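Local structure of complement factor MASP-3 (Homo sapiens, 3DEM) at residues Met44-Glu49 and Asp57-Glu62; Gln13-Pro18 and Ile97-Asp102; Cys72-Thr77 and Glu107-Phe112. The protein probably acts as a serine protease of the complement lectin pathway, its CUB1-EGF-CUB2 region carrying interaction sites for mannan-binding lectin and ficolins. One frame throughout, in Å; residues are numbered along the deposited sequence.

Overall arrangement
All three interactions lie at one end of the first CUB domain, a sandwich of two antiparallel four-stranded sheets. The centres of interactions 1 and 2, and of 1 and 3, are 8 Å apart; those of 2 and 3 are 11 Å apart. Strands 58-62 and 94-101 are neighbours in one sheet and bring together interactions 1 and 2, while 37-47 and 111-120, neighbours in the other, bring together 1 and 3. Along the chain both segments of interaction 1 fall between those of interaction 2, whereas the segments of 2 and 3 alternate. E49, D57 (interaction 1), D102 (interaction 2) and S104 bind one calcium; interaction 3 lies beside it, supplying no ligand.

Interaction 1. Residues Met44-Glu49 and Asp57-Glu62. With CA (calcium ion), chain E.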
loop_
_atom_site.group_PDB
_atom_site.type_symbol
_atom_site.label_atom_id
_atom_site.label_comp_id
_atom_site.label_asym_id
_atom_site.label_seq_id
_atom_site.Cartn_x
_atom_site.Cartn_y
_atom_site.Cartn_z
ATOM N N MET A 44 -13.675 -10.457 11.966
ATOM C CA MET A 44 -14.037 -9.655 13.135
ATOM C C MET A 44 -14.866 -10.457 14.130
ATOM O O MET A 44 -14.987 -10.080 15.293
ATOM C CB MET A 44 -14.798 -8.391 12.724
ATOM C CG MET A 44 -14.061 -7.503 11.735
ATOM S SD MET A 44 -12.346 -7.193 12.195
ATOM C CE MET A 44 -12.522 -6.416 13.794
ATOM N N HIS A 45 -15.447 -11.555 13.662
ATOM C CA HIS A 45 -16.234 -12.445 14.510
ATOM C C HIS A 45 -16.164 -13.848 13.924
ATOM O O HIS A 45 -16.266 -14.028 12.715
ATOM C CB HIS A 45 -17.692 -11.972 14.595
ATOM C CG HIS A 45 -18.510 -12.700 15.620
ATOM N ND1 HIS A 45 -19.310 -13.778 15.306
ATOM C CD2 HIS A 45 -18.652 -12.504 16.953
ATOM C CE1 HIS A 45 -19.906 -14.218 16.401
ATOM N NE2 HIS A 45 -19.523 -13.461 17.414
ATOM N N PHE A 46 -15.975 -14.846 14.779
ATOM C CA PHE A 46 -15.900 -16.221 14.311
ATOM C C PHE A 46 -16.405 -17.203 15.363
ATOM O O PHE A 46 -15.811 -17.362 16.426
ATOM C CB PHE A 46 -14.475 -16.574 13.885
ATOM C CG PHE A 46 -14.387 -17.820 13.061
ATOM C CD1 PHE A 46 -14.375 -17.750 11.679
ATOM C CD2 PHE A 46 -14.330 -19.067 13.667
ATOM C CE1 PHE A 46 -14.299 -18.899 10.916
ATOM C CE2 PHE A 46 -14.256 -20.220 12.909
ATOM C CZ PHE A 46 -14.241 -20.138 11.535
ATOM N N ASN A 47 -17.507 -17.866 15.043
ATOM C CA ASN A 47 -18.208 -18.715 15.996
ATOM C C ASN A 47 -18.758 -19.943 15.287
ATOM O O ASN A 47 -19.886 -19.934 14.792
ATOM C CB ASN A 47 -19.351 -17.931 16.650
ATOM C CG ASN A 47 -19.850 -18.579 17.923
ATOM O OD1 ASN A 47 -21.004 -19.011 18.010
ATOM N ND2 ASN A 47 -18.981 -18.650 18.924
ATOM N N LEU A 48 -17.951 -20.995 15.225
ATOM C CA LEU A 48 -18.347 -22.216 14.533
ATOM C C LEU A 48 -18.230 -23.450 15.416
ATOM O O LEU A 48 -17.608 -23.414 16.478
ATOM C CB LEU A 48 -17.508 -22.420 13.270
ATOM C CG LEU A 48 -18.085 -21.943 11.934
ATOM C CD1 LEU A 48 -18.042 -20.427 11.823
ATOM C CD2 LEU A 48 -17.330 -22.588 10.778
ATOM N N GLU A 49 -18.839 -24.542 14.965
ATOM C CA GLU A 49 -18.665 -25.843 15.602
ATOM C C GLU A 49 -17.216 -26.312 15.419
ATOM O O GLU A 49 -16.632 -26.117 14.361
ATOM C CB GLU A 49 -19.617 -26.861 14.970
ATOM C CG GLU A 49 -19.629 -28.228 15.640
ATOM C CD GLU A 49 -20.441 -29.252 14.863
ATOM O OE1 GLU A 49 -20.955 -28.912 13.778
ATOM O OE2 GLU A 49 -20.568 -30.401 15.335
ATOM N N ASP A 57 -18.341 -28.405 10.394
ATOM C CA ASP A 57 -18.555 -27.032 9.947
ATOM C C ASP A 57 -17.206 -26.367 9.702
ATOM O O ASP A 57 -16.247 -26.606 10.437
ATOM C CB ASP A 57 -19.362 -26.242 10.978
ATOM C CG ASP A 57 -20.753 -26.808 11.189
ATOM O OD1 ASP A 57 -21.114 -27.784 10.499
ATOM O OD2 ASP A 57 -21.490 -26.280 12.047
ATOM N N TYR A 58 -17.120 -25.537 8.669
ATOM C CA TYR A 58 -15.847 -24.905 8.356
ATOM C C TYR A 58 -15.921 -23.682 7.449
ATOM O O TYR A 58 -16.888 -23.484 6.707
ATOM C CB TYR A 58 -14.881 -25.923 7.750
ATOM C CG TYR A 58 -15.339 -26.521 6.441
ATOM C CD1 TYR A 58 -15.161 -25.838 5.243
ATOM C CD2 TYR A 58 -15.933 -27.778 6.397
ATOM C CE1 TYR A 58 -15.570 -26.383 4.039
ATOM C CE2 TYR A 58 -16.339 -28.334 5.197
ATOM C CZ TYR A 58 -16.153 -27.629 4.024
ATOM O OH TYR A 58 -16.557 -28.171 2.830
ATOM N N VAL A 59 -14.888 -22.855 7.549
ATOM C CA VAL A 59 -14.628 -21.813 6.575
ATOM C C VAL A 59 -13.309 -22.164 5.900
ATOM O O VAL A 59 -12.256 -22.184 6.539
ATOM C CB VAL A 59 -14.548 -20.408 7.215
ATOM C CG1 VAL A 59 -14.070 -19.385 6.194
ATOM C CG2 VAL A 59 -15.902 -19.995 7.794
ATOM N N LYS A 60 -13.379 -22.468 4.612
ATOM C CA LYS A 60 -12.221 -22.908 3.850
ATOM C C LYS A 60 -11.763 -21.778 2.930
ATOM O O LYS A 60 -12.556 -21.235 2.153
ATOM C CB LYS A 60 -12.598 -24.142 3.032
ATOM C CG LYS A 60 -11.457 -24.826 2.308
ATOM C CD LYS A 60 -11.989 -26.006 1.498
ATOM C CE LYS A 60 -10.866 -26.883 0.967
ATOM N NZ LYS A 60 -11.373 -28.129 0.303
ATOM N N VAL A 61 -10.489 -21.417 3.024
ATOM C CA VAL A 61 -9.924 -20.368 2.180
ATOM C C VAL A 61 -8.884 -20.972 1.252
ATOM O O VAL A 61 -7.905 -21.568 1.712
ATOM C CB VAL A 61 -9.262 -19.257 3.022
ATOM C CG1 VAL A 61 -8.703 -18.163 2.121
ATOM C CG2 VAL A 61 -10.260 -18.679 4.028
ATOM N N GLU A 62 -9.087 -20.822 -0.051
ATOM C CA GLU A 62 -8.219 -21.484 -1.020
ATOM C C GLU A 62 -8.038 -20.699 -2.316
ATOM O O GLU A 62 -8.748 -19.728 -2.576
ATOM C CB GLU A 62 -8.766 -22.877 -1.343
ATOM C CG GLU A 62 -10.063 -22.850 -2.123
ATOM C CD GLU A 62 -10.795 -24.178 -2.100
ATOM O OE1 GLU A 62 -10.127 -25.237 -2.127
ATOM O OE2 GLU A 62 -12.043 -24.160 -2.057
HETATM CA CA CA E . -22.820 -28.412 12.278
HETATM O O HOH W 1 -16.265 -28.205 12.304
HETATM O O HOH W 2 -23.508 -27.231 14.082
HETATM O O HOH W 3 -24.638 -27.582 10.626
#
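E49 and D57 meet at a calcium ion at one end of the CUB-domain β-sandwich, where the chain leaves strand 37-47 of one sheet and is about to enter strand 58-62 of the other. The metal bonds are made by E49 OE1, at 2.4 Å, and by both carboxylate oxygens of D57, so E49 binds through one oxygen and D57 as a bidentate ligand. The two carboxylate planes stand 82° apart, and E49 OE1 comes within 3.2 Å of D57 OD2. That approach of two acceptors is not a hydrogen bond; the cation between them probably offsets their repulsion. E49 reaches the metal on an extended chain, with CG anti to the backbone N (chi1 -174°). Waters 2 and 3, D102 OD1 and S104 O bring the ligand atoms to seven, and Y21 OH holds D57 OD2 by a hydrogen bond.

Side-chain packing continues inward, between the sheets. F46 CE1 lies 3.7 Å from V59 CG2, approached obliquely to the ring, the two side chains running past each other in opposite directions. L48 divides its branches: CD1 rests over the rim of one F46 face, whereas CD2 packs on the backbone of Y58, with N at 3.6 Å, and has V59 CG2 as its apolar partner. F112 and F71 pack against F46 as well.

No direct hydrogen bond joins the two segments. Besides the metal, water 1 links them, donating to two backbone carbonyls: to D57 O, at a short distance whose exact value is doubtful, and to E49 O at 3.0 Å.

Interaction 2. Residues Gln13-Pro18 and Ile97-Asp102. With CA (calcium ion), chain E.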
loop_
_atom_site.group_PDB
_atom_site.type_symbol
_atom_site.label_atom_id
_atom_site.label_comp_id
_atom_site.label_asym_id
_atom_site.label_seq_id
_atom_site.Cartn_x
_atom_site.Cartn_y
_atom_site.Cartn_z
ATOM N N GLN A 13 -20.351 -12.351 5.225
ATOM C CA GLN A 13 -20.905 -12.906 6.453
ATOM C C GLN A 13 -21.447 -14.291 6.170
ATOM O O GLN A 13 -21.761 -14.620 5.027
ATOM C CB GLN A 13 -22.065 -12.042 6.964
ATOM C CG GLN A 13 -21.761 -10.562 7.093
ATOM C CD GLN A 13 -22.997 -9.743 7.371
ATOM O OE1 GLN A 13 -24.126 -10.239 7.277
ATOM N NE2 GLN A 13 -22.798 -8.477 7.723
ATOM N N SER A 14 -21.573 -15.100 7.215
ATOM C CA SER A 14 -22.259 -16.382 7.106
ATOM C C SER A 14 -23.761 -16.150 6.945
ATOM O O SER A 14 -24.292 -15.129 7.399
ATOM C CB SER A 14 -21.999 -17.224 8.353
ATOM O OG SER A 14 -22.251 -16.464 9.520
ATOM N N PRO A 15 -24.453 -17.093 6.288
ATOM C CA PRO A 15 -25.909 -17.011 6.189
ATOM C C PRO A 15 -26.535 -16.852 7.570
ATOM O O PRO A 15 -26.208 -17.610 8.490
ATOM C CB PRO A 15 -26.300 -18.366 5.597
ATOM C CG PRO A 15 -25.099 -18.823 4.863
ATOM C CD PRO A 15 -23.910 -18.278 5.603
ATOM N N GLY A 16 -27.405 -15.856 7.715
ATOM C CA GLY A 16 -28.113 -15.632 8.965
ATOM C C GLY A 16 -27.478 -14.625 9.906
ATOM O O GLY A 16 -28.149 -14.101 10.794
ATOM N N TYR A 17 -26.187 -14.355 9.719
ATOM C CA TYR A 17 -25.459 -13.424 10.583
ATOM C C TYR A 17 -26.265 -12.147 10.791
ATOM O O TYR A 17 -26.846 -11.627 9.843
ATOM C CB TYR A 17 -24.084 -13.098 9.985
ATOM C CG TYR A 17 -23.200 -12.251 10.882
ATOM C CD1 TYR A 17 -22.262 -12.841 11.724
ATOM C CD2 TYR A 17 -23.307 -10.863 10.888
ATOM C CE1 TYR A 17 -21.454 -12.071 12.550
ATOM C CE2 TYR A 17 -22.509 -10.084 11.710
ATOM C CZ TYR A 17 -21.582 -10.693 12.538
ATOM O OH TYR A 17 -20.783 -9.922 13.354
ATOM N N PRO A 18 -26.302 -11.631 12.034
ATOM C CA PRO A 18 -25.606 -12.123 13.223
ATOM C C PRO A 18 -26.340 -13.233 13.983
ATOM O O PRO A 18 -25.928 -13.598 15.086
ATOM C CB PRO A 18 -25.511 -10.873 14.096
ATOM C CG PRO A 18 -26.745 -10.103 13.763
ATOM C CD PRO A 18 -27.094 -10.422 12.327
ATOM N N ILE A 97 -13.601 -18.679 -1.039
ATOM C CA ILE A 97 -13.990 -18.915 0.344
ATOM C C ILE A 97 -15.272 -19.731 0.381
ATOM O O ILE A 97 -16.263 -19.362 -0.251
ATOM C CB ILE A 97 -14.228 -17.582 1.093
ATOM C CG1 ILE A 97 -12.952 -16.734 1.105
ATOM C CG2 ILE A 97 -14.713 -17.830 2.521
ATOM C CD1 ILE A 97 -13.178 -15.311 1.549
ATOM N N THR A 98 -15.250 -20.836 1.115
ATOM C CA THR A 98 -16.439 -21.660 1.287
ATOM C C THR A 98 -16.810 -21.796 2.761
ATOM O O THR A 98 -15.987 -22.202 3.583
ATOM C CB THR A 98 -16.248 -23.067 0.670
ATOM O OG1 THR A 98 -16.066 -22.945 -0.744
ATOM C CG2 THR A 98 -17.461 -23.963 0.946
ATOM N N PHE A 99 -18.043 -21.431 3.091
ATOM C CA PHE A 99 -18.595 -21.742 4.400
ATOM C C PHE A 99 -19.497 -22.960 4.273
ATOM O O PHE A 99 -20.425 -22.970 3.465
ATOM C CB PHE A 99 -19.387 -20.562 4.966
ATOM C CG PHE A 99 -20.254 -20.925 6.146
ATOM C CD1 PHE A 99 -19.699 -21.114 7.403
ATOM C CD2 PHE A 99 -21.624 -21.080 5.995
ATOM C CE1 PHE A 99 -20.494 -21.454 8.487
ATOM C CE2 PHE A 99 -22.428 -21.419 7.077
ATOM C CZ PHE A 99 -21.860 -21.603 8.322
ATOM N N ARG A 100 -19.217 -23.995 5.055
ATOM C CA ARG A 100 -20.054 -25.181 5.046
ATOM C C ARG A 100 -20.598 -25.482 6.429
ATOM O O ARG A 100 -19.881 -25.406 7.424
ATOM C CB ARG A 100 -19.291 -26.402 4.534
ATOM C CG ARG A 100 -20.191 -27.618 4.343
ATOM C CD ARG A 100 -19.706 -28.803 5.157
ATOM N NE ARG A 100 -20.620 -29.936 5.079
ATOM C CZ ARG A 100 -20.427 -31.089 5.710
ATOM N NH1 ARG A 100 -19.354 -31.259 6.469
ATOM N NH2 ARG A 100 -21.308 -32.073 5.584
ATOM N N SER A 101 -21.873 -25.845 6.466
ATOM C CA SER A 101 -22.549 -26.225 7.686
ATOM C C SER A 101 -23.160 -27.599 7.433
ATOM O O SER A 101 -23.913 -27.775 6.476
ATOM C CB SER A 101 -23.640 -25.197 7.994
ATOM O OG SER A 101 -24.327 -25.501 9.191
ATOM N N ASP A 102 -22.819 -28.591 8.246
ATOM C CA ASP A 102 -23.379 -29.924 8.021
ATOM C C ASP A 102 -24.824 -30.026 8.512
ATOM O O ASP A 102 -25.478 -29.009 8.751
ATOM C CB ASP A 102 -22.484 -31.035 8.597
ATOM C CG ASP A 102 -22.287 -30.928 10.097
ATOM O OD1 ASP A 102 -22.801 -29.974 10.715
ATOM O OD2 ASP A 102 -21.606 -31.813 10.661
HETATM CA CA CA E . -22.820 -28.412 12.278
HETATM O O HOH W 3 -24.638 -27.582 10.626
HETATM O O HOH W 2 -23.508 -27.231 14.082
#
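S14 and P15 pack on the ring of F99, a side chain of strand 94-101 that points into the CUB-domain β-sandwich. The whole contact buries 101 Å², both sides summed; its closest part is P15 CD, 3.6 Å from F99 CD2 and at an oblique angle to the ring. S14 CB stands 4.3 Å from the ring centroid and only 6° off the ring normal, which makes it a CH-π contact centred on one face. With CG anti to the backbone N (chi1 166°), the ring of F99 is directed toward the 13-18 loop. The hydroxyl of S14 does not take part in the ring contact: its OG accepts a hydrogen bond from F112 N, which ties the loop to strand 111-120.

The remainder of 13-18 leads away from F99. A type II β-turn runs from S14 to Y17, closed by Y17 N to S14 O at 3.1 Å, with G16 at its third position at a positive phi of 95°. P18, which follows a cis peptide bond, lays CB 3.8 Å above one face of Y17, and both residues pack on F151 of the second subunit. This side is more open, with G16 and P18 exposed.

The far end of 97-102 serves the calcium ion. D102 OD1 binds it at 2.2 Å, and water 3, a second ligand, donates to D102 O while also bonding to S101 OG.

In the fold, 13-18 follows strand 9-13 of one sheet, whereas F99 belongs to the other sheet, where strand 94-101 runs between 25-32 and 58-62. There F99 also touches S25 and V59, and Y21 meets it edge-to-face.

Interaction 3. Residues Cys72-Thr77 and Glu107-Phe112; sequences CGRETT and ERFTGF
The guanidinium of R74 and the ring of F109 meet edge to edge at the calcium-bearing end of the CUB-domain β-sandwich, their planes only 12° apart. F109 CE2 lies in the guanidinium plane, 3.5 Å from R74 NH2, and R74 NE lies in the plane of the ring; neither group puts a face against the other, so the geometry is not that of a cation-π stack. E107 comes obliquely to the guanidinium, its carboxylate plane turned 32° from it, and forms a salt bridge from OE1 to R74 NH2 at 3.3 Å.

The contact joins two loops, one following strand 67-71 and the other leading into strand 111-120. C72, at the start of the first loop, is held by its disulfide to C54. In the second, F109 is buried against Y21, N47 and E49, its side chain about 6 Å from the calcium ion, while E107 is exposed.

R74 sets CG between its backbone N and carbonyl carbon, runs straight through chi2 and bends at chi3 (78°), which turns its end so that NH2 faces F109 and E107 while NH1 is left for its own loop. There NH1 donates to T77 OG1, close to the guanidinium plane, at 3.2 Å.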
loop_
_atom_site.group_PDB
_atom_site.type_symbol
_atom_site.label_atom_id
_atom_site.label_comp_id
_atom_site.label_asym_id
_atom_site.label_seq_id
_atom_site.Cartn_x
_atom_site.Cartn_y
_atom_site.Cartn_z
ATOM N N CYS A 72 -12.399 -23.448 11.996
ATOM C CA CYS A 72 -13.617 -23.845 12.685
ATOM C C CYS A 72 -13.435 -23.549 14.170
ATOM O O CYS A 72 -12.384 -23.057 14.573
ATOM C CB CYS A 72 -13.957 -25.319 12.416
ATOM S SG CYS A 72 -12.710 -26.545 12.891
ATOM N N GLY A 73 -14.453 -23.820 14.980
ATOM C CA GLY A 73 -14.365 -23.547 16.410
ATOM C C GLY A 73 -14.823 -22.151 16.791
ATOM O O GLY A 73 -15.189 -21.348 15.930
ATOM N N ARG A 74 -14.805 -21.863 18.089
ATOM C CA ARG A 74 -15.238 -20.562 18.584
ATOM C C ARG A 74 -14.068 -19.772 19.164
ATOM O O ARG A 74 -13.257 -20.310 19.918
ATOM C CB ARG A 74 -16.374 -20.715 19.605
ATOM C CG ARG A 74 -15.978 -21.372 20.915
ATOM C CD ARG A 74 -17.170 -21.478 21.854
ATOM N NE ARG A 74 -18.066 -22.577 21.500
ATOM C CZ ARG A 74 -18.049 -23.773 22.086
ATOM N NH1 ARG A 74 -17.177 -24.028 23.056
ATOM N NH2 ARG A 74 -18.906 -24.716 21.707
ATOM N N GLU A 75 -13.989 -18.496 18.796
ATOM C CA GLU A 75 -12.883 -17.625 19.206
ATOM C C GLU A 75 -12.743 -17.538 20.726
ATOM O O GLU A 75 -11.637 -17.366 21.243
ATOM C CB GLU A 75 -13.016 -16.226 18.576
ATOM C CG GLU A 75 -14.385 -15.567 18.747
ATOM C CD GLU A 75 -14.628 -14.431 17.753
ATOM O OE1 GLU A 75 -13.641 -13.826 17.277
ATOM O OE2 GLU A 75 -15.808 -14.145 17.448
ATOM N N THR A 76 -13.864 -17.671 21.431
ATOM C CA THR A 76 -13.862 -17.684 22.895
ATOM C C THR A 76 -12.905 -18.753 23.419
ATOM O O THR A 76 -11.842 -18.434 23.960
ATOM C CB THR A 76 -15.272 -17.964 23.467
ATOM O OG1 THR A 76 -16.275 -17.440 22.585
ATOM C CG2 THR A 76 -15.421 -17.344 24.856
ATOM N N THR A 77 -13.290 -20.018 23.256
ATOM C CA THR A 77 -12.457 -21.145 23.667
ATOM C C THR A 77 -11.136 -21.105 22.913
ATOM O O THR A 77 -11.108 -20.835 21.710
ATOM C CB THR A 77 -13.145 -22.495 23.385
ATOM O OG1 THR A 77 -14.507 -22.446 23.830
ATOM C CG2 THR A 77 -12.416 -23.631 24.101
ATOM N N GLU A 107 -26.130 -27.190 18.778
ATOM C CA GLU A 107 -25.719 -25.900 19.332
ATOM C C GLU A 107 -25.895 -24.821 18.280
ATOM O O GLU A 107 -25.754 -25.087 17.086
ATOM C CB GLU A 107 -24.255 -25.923 19.766
ATOM C CG GLU A 107 -23.892 -26.981 20.784
ATOM C CD GLU A 107 -22.463 -26.824 21.277
ATOM O OE1 GLU A 107 -22.022 -25.666 21.447
ATOM O OE2 GLU A 107 -21.782 -27.850 21.493
ATOM N N ARG A 108 -26.183 -23.600 18.726
ATOM C CA ARG A 108 -26.483 -22.503 17.814
ATOM C C ARG A 108 -25.332 -21.516 17.642
ATOM O O ARG A 108 -25.263 -20.482 18.313
ATOM C CB ARG A 108 -27.749 -21.773 18.258
ATOM C CG ARG A 108 -28.998 -22.175 17.485
ATOM C CD ARG A 108 -28.940 -23.622 16.997
ATOM N NE ARG A 108 -30.131 -23.969 16.222
ATOM C CZ ARG A 108 -30.304 -23.670 14.936
ATOM N NH1 ARG A 108 -29.358 -23.020 14.264
ATOM N NH2 ARG A 108 -31.427 -24.024 14.321
ATOM N N PHE A 109 -24.447 -21.836 16.710
ATOM C CA PHE A 109 -23.276 -21.022 16.435
ATOM C C PHE A 109 -23.620 -19.866 15.498
ATOM O O PHE A 109 -24.362 -20.039 14.536
ATOM C CB PHE A 109 -22.170 -21.900 15.848
ATOM C CG PHE A 109 -21.740 -23.014 16.762
ATOM C CD1 PHE A 109 -22.200 -24.310 16.568
ATOM C CD2 PHE A 109 -20.894 -22.763 17.830
ATOM C CE1 PHE A 109 -21.812 -25.335 17.412
ATOM C CE2 PHE A 109 -20.502 -23.782 18.681
ATOM C CZ PHE A 109 -20.961 -25.072 18.472
ATOM N N THR A 110 -23.069 -18.690 15.781
ATOM C CA THR A 110 -23.484 -17.467 15.100
ATOM C C THR A 110 -22.672 -17.136 13.850
ATOM O O THR A 110 -22.881 -16.093 13.226
ATOM C CB THR A 110 -23.475 -16.257 16.056
ATOM O OG1 THR A 110 -22.196 -16.163 16.697
ATOM C CG2 THR A 110 -24.569 -16.398 17.110
ATOM N N GLY A 111 -21.748 -18.020 13.489
ATOM C CA GLY A 111 -21.023 -17.889 12.230
ATOM C C GLY A 111 -19.854 -16.920 12.241
ATOM O O GLY A 111 -19.102 -16.849 13.215
ATOM N N PHE A 112 -19.697 -16.169 11.153
ATOM C CA PHE A 112 -18.533 -15.302 10.999
ATOM C C PHE A 112 -18.823 -13.983 10.275
ATOM O O PHE A 112 -19.839 -13.834 9.594
ATOM C CB PHE A 112 -17.415 -16.054 10.270
ATOM C CG PHE A 112 -17.666 -16.229 8.798
ATOM C CD1 PHE A 112 -17.159 -15.321 7.880
ATOM C CD2 PHE A 112 -18.419 -17.295 8.332
ATOM C CE1 PHE A 112 -17.396 -15.478 6.525
ATOM C CE2 PHE A 112 -18.661 -17.456 6.982
ATOM C CZ PHE A 112 -18.149 -16.548 6.077
#